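Local coordinates for putative TIM-barrel metal-dependent hydrolase (Mycobacterium avium subsp. paratuberculosis S397, PDB 4DZI), which is probably a metal-dependent hydrolase of the amidohydrolase family, with a TIM-barrel fold that holds two cadmium ions in the crystal, at residues C[164-169]-C[189-194]; C[170-174]-C[212-217]; C[206-210]-C[274-280]. One frame throughout, in Å; residues are numbered along the deposited sequence.

Interaction 1. Residues C[164-169]-C[189-194]; sequences IAAPIV and AKLVLV
Ala166 and Leu193 meet where two neighbouring strands of the barrel run side by side: the methyl CB of Ala166 rests 3.7 Å from Leu193 CG, with both leucine methyls close by. Leu193 carries its CG anti to its own carbonyl carbon (chi1 -59°), which lays CG beside the alanine methyl; its backbone N and O pair with segment 164-169. Leu193 N donates to Pro167 O at 2.8 Å, an almost straight bond of 172°, while Leu193 O accepts from Val169 N at 2.9 Å. These two bonds bracket Ile168 in a single parallel bridge. Helix 174-186 lies between the two strands in sequence, making this a beta-alpha-beta crossover of the TIM barrel, and its Val184 packs on Pro167, Ala189 and Val192. The Pro167 ring meets segment 189-194 through CG and CD: CG reaches Ala189 CB at 3.9 Å, and CD presses to 3.2 Å from Leu191 O. Val169 CG2 meets Val192 CB at 4.0 Å. At the other end the Ile164 side chain crosses those of Lys190 and Leu191 at about a right angle: CG2 lies against Leu191 CB, and CD1 is 4.0 Å from Lys190 CG. Lys190 then bends away, its NZ paired with Asp157. Where the strands diverge, a water accepts from Lys190 N and donates to Ala165 O. Leu191 N and O are buried without a hydrogen-bonding partner, the oxygen approached by C-H groups of Ala166 and Pro167. Two backbone bonds thus hold one end and apolar packing the rest, with the Leu193 side chain about 9 Å from a cadmium ion.

Interaction 2. Residues C[170-174]-C[212-217]; sequences SLADP and SHDPVW
Leu171 fits its forked end between three side chains of segment 212-217. CD1 stands over one face of the His213 imidazole, 4.2 Å from the ring centroid and 23° off the normal, a CH-pi contact displaced toward the rim. The same methyl lies 3.7 Å from Trp217 CZ2, where the two side chains cross at about a right angle. Chi1 (-68°) and chi2 (168°) together set the second methyl, CD2, against Val216 CG2, at 3.4 Å a tight carbon pair. Segment 170-174 ends the loop between strand 163-165 and helix 174-186, with Asp173 as the N-cap; helix 214-223 is the next helix of the TIM barrel, and the contact joins the starts of both. Its loop side is shaped by an ST turn, in which Ser170 OG accepts from Ala172 N. Pro174 approaches the imidazole at its edge instead, CG lying 3.8 Å from His213 CD2 near the ring plane, while its CB touches Ser212 O at 3.3 Å. The ring's rotation is fixed from both nitrogens, ND1 by Leu208 O and NE2 by Arg206 NE. A water donates to Ser212 O and, weakly, to Pro174 O.

Interaction 3. Residues C[206-210]-C[274-280]; sequences RSLGD and SMIVHGV
Ser207 and His278 make the polar heart of this contact, and the serine can be followed outward atom by atom. Its CB comes to the edge of the imidazole, in plane and 3.2 Å from His278 ND1. From there OG projects anti to the backbone N (chi1 172°), toward the end of helix 266-277 and back to its own turn. It hydrogen-bonds His278 ND1 at 2.6 Å and Ser274 OG at 2.7 Å, and it also accepts from Gly209 N at 3.1 Å. The last bond closes an ST turn, superimposed on a type I beta turn that runs from Ser207 to Asp210, so the same hydroxyl shapes its loop and attaches it to the helix.

Beyond the serine, Gly209 lets the two backbones close in: its CA is 4.9 Å from that of His278, and it packs tightly, at 3.4 Å, against Val280 CG2. On the other flank Leu208 sets CB 3.7 Å from Met275 SD, while its carbonyl oxygen turns back to Trp217 NE1 at the start of helix 214-223. The helix itself ends in a Schellman motif, with Gly279 at positive phi as C-prime, Val280 N bonded to Met275 O and Gly279 N to Ile276 O; this exit brings His278 and Val280 to the loop together.

The contact also lies at the dimer interface. His278 NE2 is hydrogen-bonded to Asp256 OD1 of the second subunit, whose Trp243 packs on Leu208 and Ser274. The ring is therefore held at both nitrogens, and the nearby carboxylate may bias its protonation, coupling the turn to the subunit contact through a single imidazole.

All three contacts are largely buried, but interaction 1 is nearer the centre of the chain (about 9 Å between centres) than interactions 2 and 3 (both about 18 Å). Interaction 1 joins consecutive strands by backbone bonds and aliphatic packing. Interaction 2, about 15 Å away between centres, continues the chain from segment 164-169 to the helix layer, where carbon packing dominates. Interaction 3 is the most polar and the one that reaches the second subunit. Arg206 ties the last two together, its NH2 probably hydrogen-bonding to Leu171 O and Ala172 O, while Val194 CG1 and Leu208 CD2, 3.8 Å apart, link interactions 1 and 3. Polar side chains thus gain weight from strands to interface.

Interaction 1. Residues C[164-169]-C[189-194]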
loop_
_atom_site.group_PDB
_atom_site.type_symbol
_atom_site.label_atom_id
_atom_site.label_comp_id
_atom_site.label_asym_id
_atom_site.label_seq_id
_atom_site.Cartn_x
_atom_site.Cartn_y
_atom_site.Cartn_z
ATOM N N ILE C 164 9.342 31.112 1.892
ATOM C CA ILE C 164 10.210 30.185 1.178
ATOM C C ILE C 164 9.340 29.537 0.107
ATOM O O ILE C 164 8.536 28.668 0.439
ATOM C CB ILE C 164 10.742 29.101 2.148
ATOM C CG1 ILE C 164 11.594 29.745 3.248
ATOM C CG2 ILE C 164 11.518 28.031 1.389
ATOM C CD1 ILE C 164 12.727 30.559 2.690
ATOM N N ALA C 165 9.425 30.002 -1.140
ATOM C CA ALA C 165 8.607 29.402 -2.206
ATOM C C ALA C 165 9.424 28.324 -2.864
ATOM O O ALA C 165 10.442 28.602 -3.469
ATOM C CB ALA C 165 8.166 30.470 -3.226
ATOM N N ALA C 166 8.955 27.081 -2.763
ATOM C CA ALA C 166 9.724 25.951 -3.222
ATOM C C ALA C 166 9.476 25.635 -4.695
ATOM O O ALA C 166 8.354 25.275 -5.087
ATOM C CB ALA C 166 9.360 24.737 -2.353
ATOM N N PRO C 167 10.521 25.746 -5.538
ATOM C CA PRO C 167 10.344 25.412 -6.949
ATOM C C PRO C 167 10.261 23.880 -7.091
ATOM O O PRO C 167 10.609 23.148 -6.153
ATOM C CB PRO C 167 11.636 25.913 -7.616
ATOM C CG PRO C 167 12.648 25.875 -6.504
ATOM C CD PRO C 167 11.897 26.202 -5.224
ATOM N N ILE C 168 9.823 23.420 -8.253
ATOM C CA ILE C 168 9.747 21.967 -8.512
ATOM C C ILE C 168 11.002 21.527 -9.237
ATOM O O ILE C 168 11.469 22.225 -10.142
ATOM C CB ILE C 168 8.503 21.620 -9.353
ATOM C CG1 ILE C 168 7.221 21.954 -8.574
ATOM C CG2 ILE C 168 8.513 20.133 -9.735
ATOM C CD1 ILE C 168 5.957 21.861 -9.411
ATOM N N VAL C 169 11.551 20.372 -8.862
ATOM C CA VAL C 169 12.610 19.734 -9.664
ATOM C C VAL C 169 12.062 18.400 -10.134
ATOM O O VAL C 169 11.635 17.586 -9.301
ATOM C CB VAL C 169 13.898 19.519 -8.877
ATOM C CG1 VAL C 169 14.897 18.723 -9.708
ATOM C CG2 VAL C 169 14.475 20.887 -8.510
ATOM N N ALA C 189 16.842 29.508 -3.907
ATOM C CA ALA C 189 15.909 28.530 -3.318
ATOM C C ALA C 189 16.498 27.868 -2.075
ATOM O O ALA C 189 17.676 27.506 -2.062
ATOM C CB ALA C 189 15.539 27.473 -4.357
ATOM N N LYS C 190 15.653 27.662 -1.074
ATOM C CA LYS C 190 16.055 27.079 0.198
ATOM C C LYS C 190 15.399 25.704 0.422
ATOM O O LYS C 190 15.713 25.003 1.403
ATOM C CB LYS C 190 15.695 28.016 1.364
ATOM C CG LYS C 190 16.328 29.401 1.266
ATOM C CD LYS C 190 17.831 29.325 1.198
ATOM C CE LYS C 190 18.453 30.713 1.461
ATOM N NZ LYS C 190 18.055 31.708 0.424
ATOM N N LEU C 191 14.457 25.376 -0.457
ATOM C CA LEU C 191 13.710 24.093 -0.384
ATOM C C LEU C 191 13.297 23.796 -1.822
ATOM O O LEU C 191 12.908 24.731 -2.554
ATOM C CB LEU C 191 12.452 24.230 0.505
ATOM C CG LEU C 191 11.486 23.029 0.572
ATOM C CD1 LEU C 191 12.140 21.797 1.202
ATOM C CD2 LEU C 191 10.249 23.417 1.365
ATOM N N VAL C 192 13.431 22.543 -2.279
ATOM C CA VAL C 192 12.916 22.207 -3.606
ATOM C C VAL C 192 11.914 21.058 -3.447
ATOM O O VAL C 192 12.066 20.226 -2.542
ATOM C CB VAL C 192 14.018 21.788 -4.604
ATOM C CG1 VAL C 192 15.123 22.838 -4.653
ATOM C CG2 VAL C 192 14.581 20.428 -4.219
ATOM N N LEU C 193 10.929 20.992 -4.328
ATOM C CA LEU C 193 9.954 19.894 -4.268
ATOM C C LEU C 193 10.260 18.878 -5.353
ATOM O O LEU C 193 10.381 19.235 -6.520
ATOM C CB LEU C 193 8.533 20.426 -4.514
ATOM C CG LEU C 193 8.124 21.484 -3.507
ATOM C CD1 LEU C 193 6.690 21.905 -3.851
ATOM C CD2 LEU C 193 8.202 20.961 -2.078
ATOM N N VAL C 194 10.374 17.606 -4.983
ATOM C CA VAL C 194 10.409 16.550 -5.972
ATOM C C VAL C 194 9.146 15.742 -5.735
ATOM O O VAL C 194 8.736 15.572 -4.587
ATOM C CB VAL C 194 11.666 15.666 -5.781
ATOM C CG1 VAL C 194 11.594 14.387 -6.639
ATOM C CG2 VAL C 194 12.934 16.451 -6.162
HETATM O O HOH W 1 12.956 28.530 -1.833
#

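Interaction 2. Residues C[170-174]-C[212-217]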
loop_
_atom_site.group_PDB
_atom_site.type_symbol
_atom_site.label_atom_id
_atom_site.label_comp_id
_atom_site.label_asym_id
_atom_site.label_seq_id
_atom_site.Cartn_x
_atom_site.Cartn_y
_atom_site.Cartn_z
ATOM N N SER C 170 11.998 18.212 -11.454
ATOM C CA SER C 170 11.714 16.896 -12.003
ATOM C C SER C 170 13.030 16.218 -12.341
ATOM O O SER C 170 13.918 16.814 -12.971
ATOM C CB SER C 170 10.875 16.970 -13.278
ATOM O OG SER C 170 10.756 15.653 -13.860
ATOM N N LEU C 171 13.139 14.952 -11.963
ATOM C CA LEU C 171 14.295 14.148 -12.331
ATOM C C LEU C 171 14.077 13.385 -13.658
ATOM O O LEU C 171 14.884 12.492 -13.968
ATOM C CB LEU C 171 14.585 13.126 -11.233
ATOM C CG LEU C 171 15.084 13.757 -9.937
ATOM C CD1 LEU C 171 15.090 12.780 -8.776
ATOM C CD2 LEU C 171 16.467 14.317 -10.185
ATOM N N ALA C 172 13.036 13.723 -14.428
ATOM C CA ALA C 172 12.671 12.936 -15.615
ATOM C C ALA C 172 13.816 12.873 -16.617
ATOM O O ALA C 172 14.022 11.855 -17.262
ATOM C CB ALA C 172 11.386 13.451 -16.267
ATOM N N ASP C 173 14.536 13.979 -16.763
ATOM C CA ASP C 173 15.783 13.989 -17.559
ATOM C C ASP C 173 16.871 14.419 -16.587
ATOM O O ASP C 173 16.927 15.604 -16.202
ATOM C CB ASP C 173 15.629 15.010 -18.681
ATOM C CG ASP C 173 16.926 15.236 -19.485
ATOM O OD1 ASP C 173 18.037 15.074 -18.951
ATOM O OD2 ASP C 173 16.804 15.617 -20.660
ATOM N N PRO C 174 17.713 13.472 -16.123
ATOM C CA PRO C 174 18.528 13.856 -14.983
ATOM C C PRO C 174 19.620 14.883 -15.273
ATOM O O PRO C 174 20.063 15.561 -14.350
ATOM C CB PRO C 174 19.173 12.536 -14.539
ATOM C CG PRO C 174 18.211 11.500 -14.972
ATOM C CD PRO C 174 17.643 12.007 -16.280
ATOM N N SER C 212 21.506 7.368 -11.681
ATOM C CA SER C 212 21.539 8.512 -12.577
ATOM C C SER C 212 21.017 9.808 -11.911
ATOM O O SER C 212 21.189 10.908 -12.452
ATOM C CB SER C 212 20.777 8.230 -13.881
ATOM O OG SER C 212 19.377 8.146 -13.639
ATOM N N HIS C 213 20.404 9.678 -10.735
ATOM C CA HIS C 213 19.933 10.868 -10.015
ATOM C C HIS C 213 20.945 11.387 -9.046
ATOM O O HIS C 213 20.736 12.437 -8.432
ATOM C CB HIS C 213 18.634 10.551 -9.263
ATOM C CG HIS C 213 17.556 9.969 -10.153
ATOM N ND1 HIS C 213 16.524 9.236 -9.661
ATOM C CD2 HIS C 213 17.365 10.042 -11.521
ATOM C CE1 HIS C 213 15.736 8.855 -10.673
ATOM N NE2 HIS C 213 16.227 9.364 -11.807
ATOM N N ASP C 214 22.044 10.657 -8.860
ATOM C CA ASP C 214 23.040 11.079 -7.887
ATOM C C ASP C 214 23.543 12.529 -8.048
ATOM O O ASP C 214 23.765 13.207 -7.059
ATOM C CB ASP C 214 24.227 10.115 -7.875
ATOM C CG ASP C 214 23.908 8.844 -7.124
ATOM O OD1 ASP C 214 23.095 8.934 -6.170
ATOM O OD2 ASP C 214 24.433 7.764 -7.499
ATOM N N PRO C 215 23.741 12.992 -9.287
ATOM C CA PRO C 215 24.223 14.378 -9.405
ATOM C C PRO C 215 23.246 15.430 -8.817
ATOM O O PRO C 215 23.678 16.373 -8.166
ATOM C CB PRO C 215 24.419 14.540 -10.913
ATOM C CG PRO C 215 24.758 13.139 -11.367
ATOM C CD PRO C 215 23.840 12.257 -10.567
ATOM N N VAL C 216 21.945 15.230 -9.014
ATOM C CA VAL C 216 20.932 16.084 -8.370
ATOM C C VAL C 216 21.003 16.003 -6.835
ATOM O O VAL C 216 21.032 17.032 -6.165
ATOM C CB VAL C 216 19.511 15.730 -8.877
ATOM C CG1 VAL C 216 18.443 16.467 -8.054
ATOM C CG2 VAL C 216 19.383 16.076 -10.363
ATOM N N TRP C 217 20.954 14.806 -6.257
ATOM C CA TRP C 217 21.025 14.729 -4.788
ATOM C C TRP C 217 22.304 15.312 -4.251
ATOM O O TRP C 217 22.298 15.931 -3.172
ATOM C CB TRP C 217 20.918 13.308 -4.264
ATOM C CG TRP C 217 19.695 12.572 -4.733
ATOM C CD1 TRP C 217 19.646 11.331 -5.383
ATOM C CD2 TRP C 217 18.299 13.004 -4.634
ATOM N NE1 TRP C 217 18.355 10.963 -5.642
ATOM C CE2 TRP C 217 17.497 11.937 -5.240
ATOM C CE3 TRP C 217 17.646 14.140 -4.101
ATOM C CZ2 TRP C 217 16.110 11.997 -5.292
ATOM C CZ3 TRP C 217 16.252 14.193 -4.177
ATOM C CH2 TRP C 217 15.504 13.150 -4.764
HETATM O O HOH W 2 20.973 13.598 -11.803
#

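Interaction 3. Residues C[206-210]-C[274-280]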
loop_
_atom_site.group_PDB
_atom_site.type_symbol
_atom_site.label_atom_id
_atom_site.label_comp_id
_atom_site.label_asym_id
_atom_site.label_seq_id
_atom_site.Cartn_x
_atom_site.Cartn_y
_atom_site.Cartn_z
ATOM N N ARG C 206 11.805 5.268 -13.264
ATOM C CA ARG C 206 12.951 5.026 -12.376
ATOM C C ARG C 206 12.607 5.220 -10.880
ATOM O O ARG C 206 11.719 6.003 -10.499
ATOM C CB ARG C 206 14.149 5.929 -12.730
ATOM C CG ARG C 206 14.766 5.717 -14.112
ATOM C CD ARG C 206 15.988 6.610 -14.250
ATOM N NE ARG C 206 15.670 8.043 -14.361
ATOM C CZ ARG C 206 15.179 8.648 -15.449
ATOM N NH1 ARG C 206 14.875 7.962 -16.557
ATOM N NH2 ARG C 206 14.931 9.957 -15.430
ATOM N N SER C 207 13.308 4.476 -10.039
ATOM C CA SER C 207 13.331 4.702 -8.599
ATOM C C SER C 207 13.930 6.086 -8.322
ATOM O O SER C 207 14.795 6.545 -9.059
ATOM C CB SER C 207 14.228 3.635 -7.974
ATOM O OG SER C 207 14.440 3.881 -6.617
ATOM N N LEU C 208 13.462 6.748 -7.263
ATOM C CA LEU C 208 14.081 8.008 -6.833
ATOM C C LEU C 208 15.568 7.806 -6.553
ATOM O O LEU C 208 16.368 8.712 -6.760
ATOM C CB LEU C 208 13.350 8.559 -5.606
ATOM C CG LEU C 208 12.036 9.248 -6.017
ATOM C CD1 LEU C 208 11.104 9.365 -4.816
ATOM C CD2 LEU C 208 12.329 10.639 -6.577
ATOM N N GLY C 209 15.928 6.604 -6.115
ATOM C CA GLY C 209 17.329 6.225 -5.840
ATOM C C GLY C 209 18.151 5.643 -6.983
ATOM O O GLY C 209 19.224 5.093 -6.723
ATOM N N ASP C 210 17.665 5.762 -8.217
ATOM C CA ASP C 210 18.451 5.438 -9.411
ATOM C C ASP C 210 19.791 6.172 -9.382
ATOM O O ASP C 210 19.850 7.342 -9.065
ATOM C CB ASP C 210 17.690 5.795 -10.672
ATOM C CG ASP C 210 18.268 5.104 -11.894
ATOM O OD1 ASP C 210 19.213 5.659 -12.502
ATOM O OD2 ASP C 210 17.767 4.005 -12.238
ATOM N N SER C 274 11.785 4.018 -1.599
ATOM C CA SER C 274 12.657 4.162 -2.745
ATOM C C SER C 274 13.923 4.910 -2.374
ATOM O O SER C 274 15.031 4.482 -2.708
ATOM C CB SER C 274 11.896 4.878 -3.859
ATOM O OG SER C 274 12.767 5.201 -4.924
ATOM N N MET C 275 13.762 6.054 -1.699
ATOM C CA MET C 275 14.916 6.851 -1.286
ATOM C C MET C 275 15.857 6.065 -0.395
ATOM O O MET C 275 17.089 6.072 -0.601
ATOM C CB MET C 275 14.458 8.114 -0.533
ATOM C CG MET C 275 13.716 9.088 -1.442
ATOM S SD MET C 275 14.754 10.043 -2.575
ATOM C CE MET C 275 15.624 11.096 -1.429
ATOM N N ILE C 276 15.292 5.423 0.618
ATOM C CA ILE C 276 16.113 4.774 1.625
ATOM C C ILE C 276 16.718 3.483 1.118
ATOM O O ILE C 276 17.951 3.299 1.195
ATOM C CB ILE C 276 15.353 4.499 2.931
ATOM C CG1 ILE C 276 14.954 5.831 3.592
ATOM C CG2 ILE C 276 16.234 3.719 3.905
ATOM C CD1 ILE C 276 13.901 5.717 4.674
ATOM N N VAL C 277 15.866 2.581 0.626
ATOM C CA VAL C 277 16.339 1.236 0.218
ATOM C C VAL C 277 17.367 1.310 -0.897
ATOM O O VAL C 277 18.343 0.551 -0.898
ATOM C CB VAL C 277 15.146 0.331 -0.185
ATOM C CG1 VAL C 277 15.634 -0.955 -0.846
ATOM C CG2 VAL C 277 14.286 0.041 1.037
ATOM N N HIS C 278 17.186 2.237 -1.815
ATOM C CA HIS C 278 18.102 2.366 -2.913
ATOM C C HIS C 278 19.284 3.269 -2.609
ATOM O O HIS C 278 19.973 3.670 -3.476
ATOM C CB HIS C 278 17.411 2.734 -4.220
ATOM C CG HIS C 278 16.677 1.597 -4.858
ATOM N ND1 HIS C 278 15.708 1.781 -5.807
ATOM C CD2 HIS C 278 16.774 0.260 -4.685
ATOM C CE1 HIS C 278 15.250 0.615 -6.203
ATOM N NE2 HIS C 278 15.872 -0.327 -5.532
ATOM N N GLY C 279 19.473 3.557 -1.342
ATOM C CA GLY C 279 20.728 4.148 -0.861
ATOM C C GLY C 279 20.945 5.630 -1.118
ATOM O O GLY C 279 22.073 6.092 -1.192
ATOM N N VAL C 280 19.871 6.405 -1.275
ATOM C CA VAL C 280 20.093 7.829 -1.473
ATOM C C VAL C 280 20.784 8.480 -0.274
ATOM O O VAL C 280 21.665 9.316 -0.461
ATOM C CB VAL C 280 18.784 8.567 -1.791
ATOM C CG1 VAL C 280 19.056 10.084 -1.857
ATOM C CG2 VAL C 280 18.241 8.047 -3.117
#